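Local coordinates for protein BA_2500 (Bacillus anthracis, PDB 4GUC) that is of unknown function but folds as a compact, strand-rich single-chain domain of the DUF5065 family, placed among the E-set, immunoglobulin-like folds, at residues 14-19 with 110-115; 37-42 with 86-91; 52-57 with 73-78. One frame throughout, in Å; residues are numbered along the deposited sequence.

Contact 1: 14-19 with 110-115; sequences QNYFLL and YYYGGS
Tyr16 and Leu19, one helical turn apart, both hold CG opposite the backbone nitrogen (chi1 -168° and 179°), and this common torsion carries their outer atoms from the start of helix 16-22 to residues 112-115. Tyr112 answers from the strand with CG between the backbone N and the carbonyl carbon, which sets its ring where CD1 meets Leu19 and CE1 meets Tyr16 OH. The polar link is made at the end of the Tyr16 ring: Ser115 N donates to Tyr16 OH at 3.0 Å, a bent bond with 145° at the hydrogen. The same OH lies 3.6 Å from Gly114 CA and meets the Tyr112 ring at its edge, in the ring plane, 3.9 Å from CE1. Leu19 supplies the apolar half. The Leu19 and Tyr112 side chains run past each other in opposite directions, Leu19 CD2 3.9 Å from Tyr112 CD1, while Leu19 O sits over one ring face, offset toward the rim. Asn15, at the N-cap, accepts from Leu18 N on a lone pair of OD1 at 3.2 Å and so closes the first turn that presents Tyr16 and Leu19. Beyond the two segments, Tyr112 OH bonds to His20 ND1 of the same helix, and Leu19 also packs on Val103. The contact is thus mixed: apolar packing of buried Leu19 and Tyr112, with a single hydrogen bond to a tyrosine hydroxyl tying the helix start to Ser115.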
# COMPACT_ATOMS: atom_id res chain seq x y z
N GLN A 14 -5.32 1.45 10.46
CA GLN A 14 -5.73 0.11 10.02
C GLN A 14 -7.18 0.08 9.61
O GLN A 14 -7.80 -0.97 9.54
CB GLN A 14 -5.53 -0.89 11.16
CG GLN A 14 -4.13 -0.92 11.76
CD GLN A 14 -3.11 -1.50 10.87
OE1 GLN A 14 -3.41 -2.35 10.03
NE2 GLN A 14 -1.88 -1.08 11.06
N ASN A 15 -7.74 1.27 9.40
CA ASN A 15 -9.10 1.43 8.94
C ASN A 15 -9.04 2.39 7.75
O ASN A 15 -8.39 3.43 7.85
CB ASN A 15 -9.90 1.98 10.13
CG ASN A 15 -11.26 2.33 9.78
OD1 ASN A 15 -11.48 3.42 9.23
ND2 ASN A 15 -12.22 1.52 10.20
N TYR A 16 -9.75 2.06 6.66
CA TYR A 16 -9.69 2.88 5.45
C TYR A 16 -10.19 4.31 5.70
O TYR A 16 -9.59 5.26 5.22
CB TYR A 16 -10.35 2.24 4.23
CG TYR A 16 -10.03 2.98 2.97
CD1 TYR A 16 -8.87 2.69 2.24
CD2 TYR A 16 -10.84 4.00 2.50
CE1 TYR A 16 -8.54 3.38 1.10
CE2 TYR A 16 -10.52 4.68 1.36
CZ TYR A 16 -9.38 4.39 0.65
OH TYR A 16 -9.05 5.10 -0.51
N PHE A 17 -11.29 4.48 6.43
CA PHE A 17 -11.78 5.82 6.71
C PHE A 17 -10.67 6.66 7.38
O PHE A 17 -10.40 7.80 6.98
CB PHE A 17 -13.02 5.81 7.61
CG PHE A 17 -13.56 7.17 7.91
CD1 PHE A 17 -14.57 7.73 7.16
CD2 PHE A 17 -13.03 7.94 8.95
CE1 PHE A 17 -15.06 9.00 7.44
CE2 PHE A 17 -13.51 9.21 9.22
CZ PHE A 17 -14.51 9.73 8.45
N LEU A 18 -9.99 6.09 8.38
CA LEU A 18 -8.95 6.84 9.08
C LEU A 18 -7.76 7.11 8.20
O LEU A 18 -7.20 8.22 8.22
CB LEU A 18 -8.59 6.16 10.40
CG LEU A 18 -9.67 6.24 11.51
CD1 LEU A 18 -9.20 5.42 12.73
CD2 LEU A 18 -9.97 7.66 11.91
N LEU A 19 -7.39 6.14 7.39
CA LEU A 19 -6.27 6.30 6.45
C LEU A 19 -6.58 7.45 5.49
O LEU A 19 -5.78 8.39 5.31
CB LEU A 19 -6.05 5.00 5.65
CG LEU A 19 -4.92 5.04 4.62
CD1 LEU A 19 -3.55 5.09 5.36
CD2 LEU A 19 -5.01 3.90 3.63
N TYR A 110 2.74 8.91 6.86
CA TYR A 110 2.10 7.94 6.00
C TYR A 110 1.53 8.56 4.74
O TYR A 110 1.00 9.67 4.78
CB TYR A 110 0.99 7.20 6.73
CG TYR A 110 1.51 6.34 7.87
CD1 TYR A 110 1.88 5.03 7.66
CD2 TYR A 110 1.61 6.83 9.15
CE1 TYR A 110 2.31 4.24 8.71
CE2 TYR A 110 2.07 6.07 10.18
CZ TYR A 110 2.44 4.76 9.94
OH TYR A 110 2.86 3.94 10.98
N TYR A 111 1.61 7.79 3.66
CA TYR A 111 1.15 8.15 2.32
C TYR A 111 0.35 7.02 1.71
O TYR A 111 0.54 5.86 2.12
CB TYR A 111 2.36 8.43 1.43
CG TYR A 111 3.25 9.50 2.02
CD1 TYR A 111 3.06 10.83 1.71
CD2 TYR A 111 4.25 9.18 2.94
CE1 TYR A 111 3.85 11.85 2.31
CE2 TYR A 111 5.04 10.17 3.53
CZ TYR A 111 4.84 11.48 3.21
OH TYR A 111 5.65 12.45 3.80
N TYR A 112 -0.58 7.30 0.81
CA TYR A 112 -1.36 6.22 0.20
C TYR A 112 -1.74 6.60 -1.21
O TYR A 112 -1.63 7.76 -1.59
CB TYR A 112 -2.56 5.85 1.07
CG TYR A 112 -3.71 6.82 1.03
CD1 TYR A 112 -5.01 6.42 0.67
CD2 TYR A 112 -3.52 8.17 1.33
CE1 TYR A 112 -6.06 7.34 0.60
CE2 TYR A 112 -4.56 9.06 1.28
CZ TYR A 112 -5.82 8.65 0.89
OH TYR A 112 -6.82 9.60 0.86
N GLY A 113 -2.18 5.62 -2.00
CA GLY A 113 -2.56 5.84 -3.39
C GLY A 113 -4.04 5.66 -3.69
O GLY A 113 -4.44 5.67 -4.86
N GLY A 114 -4.85 5.61 -2.62
CA GLY A 114 -6.28 5.39 -2.72
C GLY A 114 -6.60 3.93 -3.04
O GLY A 114 -5.76 3.19 -3.59
N SER A 115 -7.81 3.49 -2.75
CA SER A 115 -8.17 2.13 -3.05
C SER A 115 -8.19 1.80 -4.55
O SER A 115 -8.36 2.67 -5.40
CB SER A 115 -9.53 1.84 -2.42
OG SER A 115 -10.51 2.71 -2.95

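Contact 2: 37-42 with 86-91; sequences GDTFDV and RFVTPI
Thr39, Phe40, Asp41 and Val42 pair with Pro90, Thr89, Val88 and Phe87 in turn, and backbone hydrogen bonds are the first kind of interaction here. Phe40 with Thr89 and Val42 with Phe87 are the hydrogen-bonded pairs; Phe40 N reaches Thr89 O at 2.9 Å, and the reverse bond matches it. The pairing runs on past the strand ends, where Ile91 N donates to Asp38 O at 2.8 Å and Gly37 N to Ile91 O, the latter nearly straight at 175°. At the intervening non-hydrogen-bonded pairs, CA-H groups turn to carbonyls, as in Val88 CA to Phe40 O at 3.2 Å.

The charged interaction lies on the face bearing Thr39, Asp41, Val88 and Pro90. Arg86, extended from CG to NE, grips the Asp41 carboxylate side-on: NE meets OD1 at 3.2 Å and NH2 meets OD2 at 3.0 Å, both on the syn side, with the two planes 25° apart. A methyl, Val88 CG2, lies alongside this carboxylate, 3.3 Å from Asp41 OD1. Together strands 39-45 and 84-90 form a two-stranded antiparallel sheet, consistent with the sandwich-like build of E-set domains, whose other face, with Phe40, Val42, Phe87 and Thr89, looks inward onto Ile75 of strand 69-76, Val54 and Val31.

Apolar contacts follow the same division. On the inner face, Val42 CG2 lies at the edge of the Phe87 ring, 3.9 Å from Phe87 CB, and Phe40 CB approaches Ile91 CD1. On the charged face, Thr39 CG2 touches Val88 CG1.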
# COMPACT_ATOMS: atom_id res chain seq x y z
N GLY A 37 -1.38 -11.40 -12.80
CA GLY A 37 -0.41 -11.43 -13.90
C GLY A 37 0.26 -10.08 -14.07
O GLY A 37 1.34 -10.00 -14.68
N ASP A 38 -0.38 -9.03 -13.57
CA ASP A 38 0.19 -7.68 -13.63
C ASP A 38 1.28 -7.55 -12.55
O ASP A 38 1.50 -8.44 -11.71
CB ASP A 38 -0.86 -6.58 -13.38
CG ASP A 38 -1.86 -6.43 -14.52
OD1 ASP A 38 -1.62 -6.96 -15.63
OD2 ASP A 38 -2.87 -5.72 -14.31
N THR A 39 1.98 -6.43 -12.59
CA THR A 39 3.02 -6.17 -11.61
C THR A 39 2.83 -4.78 -11.04
O THR A 39 2.49 -3.85 -11.75
CB THR A 39 4.45 -6.24 -12.24
OG1 THR A 39 4.70 -7.57 -12.76
CG2 THR A 39 5.55 -5.88 -11.24
N PHE A 40 2.93 -4.66 -9.72
CA PHE A 40 2.84 -3.36 -9.03
C PHE A 40 4.28 -2.86 -9.11
O PHE A 40 5.18 -3.55 -8.67
CB PHE A 40 2.40 -3.60 -7.58
CG PHE A 40 2.39 -2.39 -6.72
CD1 PHE A 40 1.24 -1.62 -6.55
CD2 PHE A 40 3.54 -2.00 -6.06
CE1 PHE A 40 1.24 -0.48 -5.74
CE2 PHE A 40 3.54 -0.87 -5.23
CZ PHE A 40 2.38 -0.13 -5.08
N ASP A 41 4.50 -1.65 -9.65
CA ASP A 41 5.88 -1.15 -9.79
C ASP A 41 5.82 0.36 -9.79
O ASP A 41 5.35 0.97 -10.75
CB ASP A 41 6.48 -1.76 -11.07
CG ASP A 41 7.96 -1.39 -11.33
OD1 ASP A 41 8.56 -0.54 -10.64
OD2 ASP A 41 8.55 -2.00 -12.27
N VAL A 42 6.27 0.95 -8.68
CA VAL A 42 6.26 2.39 -8.49
C VAL A 42 7.60 2.96 -8.04
O VAL A 42 8.34 2.30 -7.32
CB VAL A 42 5.17 2.79 -7.45
CG1 VAL A 42 3.78 2.25 -7.90
CG2 VAL A 42 5.47 2.25 -6.07
N ARG A 86 12.04 2.40 -5.06
CA ARG A 86 11.35 1.66 -6.12
C ARG A 86 10.73 0.45 -5.41
O ARG A 86 11.43 -0.29 -4.74
CB ARG A 86 12.28 1.19 -7.24
CG ARG A 86 11.53 0.47 -8.32
CD ARG A 86 12.45 -0.15 -9.30
NE ARG A 86 11.70 -0.88 -10.31
CZ ARG A 86 12.26 -1.71 -11.19
NH1 ARG A 86 13.56 -1.94 -11.13
NH2 ARG A 86 11.50 -2.35 -12.07
N PHE A 87 9.41 0.27 -5.57
CA PHE A 87 8.65 -0.80 -4.91
C PHE A 87 7.97 -1.65 -5.97
O PHE A 87 7.09 -1.16 -6.68
CB PHE A 87 7.65 -0.17 -3.91
CG PHE A 87 8.33 0.76 -2.90
CD1 PHE A 87 8.93 0.25 -1.75
CD2 PHE A 87 8.45 2.11 -3.15
CE1 PHE A 87 9.59 1.07 -0.88
CE2 PHE A 87 9.13 2.94 -2.25
CZ PHE A 87 9.69 2.43 -1.13
N VAL A 88 8.40 -2.91 -6.06
CA VAL A 88 7.94 -3.82 -7.10
C VAL A 88 7.47 -5.16 -6.56
O VAL A 88 8.17 -5.78 -5.75
CB VAL A 88 9.15 -4.13 -8.07
CG1 VAL A 88 8.69 -5.02 -9.23
CG2 VAL A 88 9.75 -2.85 -8.62
N THR A 89 6.28 -5.60 -6.95
CA THR A 89 5.84 -6.92 -6.50
C THR A 89 4.83 -7.48 -7.52
O THR A 89 4.01 -6.72 -8.03
CB THR A 89 5.28 -6.88 -5.05
OG1 THR A 89 5.36 -8.17 -4.44
CG2 THR A 89 3.84 -6.40 -5.00
N PRO A 90 4.87 -8.80 -7.81
CA PRO A 90 3.92 -9.37 -8.76
C PRO A 90 2.52 -9.55 -8.18
O PRO A 90 2.38 -9.90 -6.99
CB PRO A 90 4.51 -10.75 -9.08
CG PRO A 90 5.30 -11.09 -7.89
CD PRO A 90 5.84 -9.80 -7.33
N ILE A 91 1.50 -9.31 -9.00
CA ILE A 91 0.12 -9.54 -8.56
C ILE A 91 -0.21 -11.00 -8.94
O ILE A 91 -0.56 -11.32 -10.09
CB ILE A 91 -0.87 -8.54 -9.17
CG1 ILE A 91 -0.45 -7.11 -8.85
CG2 ILE A 91 -2.29 -8.81 -8.65
CD1 ILE A 91 -0.33 -6.79 -7.39

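Contact 3: 52-57 with 73-78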
# COMPACT_ATOMS: atom_id res chain seq x y z
N GLY A 52 11.69 4.56 2.70
CA GLY A 52 10.31 4.10 2.80
C GLY A 52 10.09 2.63 2.63
O GLY A 52 10.93 1.89 2.12
N ILE A 53 8.93 2.18 3.10
CA ILE A 53 8.45 0.80 2.99
C ILE A 53 7.00 0.92 2.51
O ILE A 53 6.25 1.79 2.99
CB ILE A 53 8.46 0.05 4.35
CG1 ILE A 53 9.90 -0.06 4.91
CG2 ILE A 53 7.82 -1.35 4.22
CD1 ILE A 53 9.93 -0.66 6.30
N VAL A 54 6.60 0.05 1.59
CA VAL A 54 5.23 0.05 1.08
C VAL A 54 4.52 -1.27 1.42
O VAL A 54 5.12 -2.34 1.34
CB VAL A 54 5.19 0.24 -0.46
CG1 VAL A 54 3.78 -0.08 -1.04
CG2 VAL A 54 5.69 1.61 -0.84
N LYS A 55 3.29 -1.19 1.88
CA LYS A 55 2.48 -2.36 2.13
C LYS A 55 1.22 -2.28 1.27
O LYS A 55 0.70 -1.19 1.01
CB LYS A 55 2.02 -2.41 3.59
CG LYS A 55 3.07 -2.83 4.60
CD LYS A 55 2.61 -2.74 6.04
CE LYS A 55 3.68 -3.17 7.00
NZ LYS A 55 3.13 -2.96 8.38
N ILE A 56 0.78 -3.44 0.80
CA ILE A 56 -0.47 -3.62 0.09
C ILE A 56 -1.43 -4.28 1.10
O ILE A 56 -1.13 -5.36 1.62
CB ILE A 56 -0.35 -4.47 -1.19
CG1 ILE A 56 0.60 -3.80 -2.20
CG2 ILE A 56 -1.74 -4.68 -1.79
CD1 ILE A 56 0.77 -4.54 -3.52
N TYR A 57 -2.53 -3.60 1.40
CA TYR A 57 -3.56 -4.11 2.28
C TYR A 57 -4.85 -4.36 1.52
O TYR A 57 -5.19 -3.64 0.58
CB TYR A 57 -3.95 -3.08 3.34
CG TYR A 57 -2.91 -2.65 4.38
CD1 TYR A 57 -2.87 -3.26 5.63
CD2 TYR A 57 -2.05 -1.59 4.16
CE1 TYR A 57 -1.97 -2.84 6.62
CE2 TYR A 57 -1.15 -1.17 5.13
CZ TYR A 57 -1.13 -1.78 6.36
OH TYR A 57 -0.24 -1.27 7.28
N LYS A 73 1.04 -7.79 1.65
CA LYS A 73 2.45 -7.78 1.25
C LYS A 73 3.19 -6.60 1.80
O LYS A 73 2.62 -5.52 1.90
CB LYS A 73 2.54 -7.71 -0.28
CG LYS A 73 3.88 -8.11 -0.89
CD LYS A 73 4.13 -9.61 -0.73
CE LYS A 73 5.46 -10.06 -1.29
NZ LYS A 73 5.61 -11.55 -1.14
N THR A 74 4.46 -6.80 2.16
CA THR A 74 5.37 -5.73 2.63
C THR A 74 6.43 -5.69 1.53
O THR A 74 7.03 -6.71 1.17
CB THR A 74 6.02 -6.03 3.98
OG1 THR A 74 4.98 -6.20 4.95
CG2 THR A 74 6.92 -4.88 4.37
N ILE A 75 6.67 -4.51 0.97
CA ILE A 75 7.60 -4.33 -0.13
C ILE A 75 8.71 -3.35 0.25
O ILE A 75 8.46 -2.19 0.67
CB ILE A 75 6.87 -3.76 -1.37
CG1 ILE A 75 5.54 -4.48 -1.65
CG2 ILE A 75 7.80 -3.80 -2.59
CD1 ILE A 75 4.74 -3.87 -2.85
N TYR A 76 9.96 -3.78 0.12
CA TYR A 76 11.12 -2.92 0.39
C TYR A 76 11.62 -2.26 -0.87
O TYR A 76 11.31 -2.69 -1.97
CB TYR A 76 12.23 -3.69 1.10
CG TYR A 76 11.88 -3.95 2.55
CD1 TYR A 76 12.36 -3.10 3.54
CD2 TYR A 76 11.05 -4.98 2.92
CE1 TYR A 76 12.05 -3.29 4.86
CE2 TYR A 76 10.72 -5.19 4.27
CZ TYR A 76 11.22 -4.32 5.22
OH TYR A 76 10.93 -4.49 6.56
N ASP A 77 12.34 -1.16 -0.71
CA ASP A 77 12.91 -0.41 -1.81
C ASP A 77 13.99 -1.28 -2.48
O ASP A 77 14.97 -1.63 -1.82
CB ASP A 77 13.53 0.89 -1.26
CG ASP A 77 14.46 1.59 -2.22
OD1 ASP A 77 14.35 1.52 -3.45
OD2 ASP A 77 15.37 2.28 -1.70
N SER A 78 13.82 -1.57 -3.76
CA SER A 78 14.76 -2.39 -4.54
C SER A 78 15.48 -1.60 -5.63
O SER A 78 16.06 -2.20 -6.53
CB SER A 78 14.01 -3.59 -5.18
OG SER A 78 13.02 -3.19 -6.12
O HOH W 1 12.71 -0.27 2.02
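Val54 and Ile75 exchange two backbone bonds, the shorter being Ile75 N to Val54 O at 2.7 Å, while Val54 N returns a straight bond of 3.1 Å to Ile75 O. The next hydrogen-bonded pair is Ile56 with Lys73. Ile56 N reaches Lys73 O at 3.0 Å, whereas Lys73 N to Ile56 O is the longer bond, 3.3 Å. Toward the other end a water takes over, giving a hydrogen to Gly52 O at 2.8 Å and accepting from Asp77 N, so that the two segments stay bridged where their backbones move apart.

Between the bonded pairs Lys55 CA sets its hydrogen toward Lys73 O. The Lys55 chain, fully extended beyond CG, runs beside Thr74, pointing the same way, with CE close to Thr74 OG1; its ammonium group forms a salt bridge with Asp9 and a cation-pi contact with Trp11. On the same face Ile53 splits its branches. CG2, opposite the backbone nitrogen, touches Thr74 CG2 at 3.6 Å, while CG1, beside that nitrogen (chi1 -62°), sends CD1 to Tyr76 CE1 at 3.7 Å. The opposite face holds Val54, Ile56 and Ile75, where the CD1 methyls of Ile56 and Ile75 meet at 4.1 Å.

The contact belongs to the beta hairpin of strands 53-59 and 69-76, in which the axes of residues 53-57 and 73-76 lie antiparallel at 158°. Strand 98-106 pairs with the far edge of strand 53-59, and Phe87 and Thr89 of strand 84-90 pack against Val54, Ile56 and Ile75.

Contact 1 closes the longest loop, contact 2 lies nested within it, and contact 3 within contact 2. Contacts 1 and 3 reach the same mixed sheet, in which strand 98-106 stands between strands 53-59 and 109-119; their centres are 14 Å apart, with Gln14 packing on Tyr57. Contact 2 belongs to the separate two-stranded sheet, its centre 10 Å from contact 3 and 19 Å from contact 1. The two sheets meet at contact 3: strand 84-90 follows strand 69-76 in the chain and packs against the hairpin, with Arg86 bonded to Asp77 and Ser78. Thus the hairpin of contact 3 ties the helix-covered sheet to the small one, within a single DUF5065 domain.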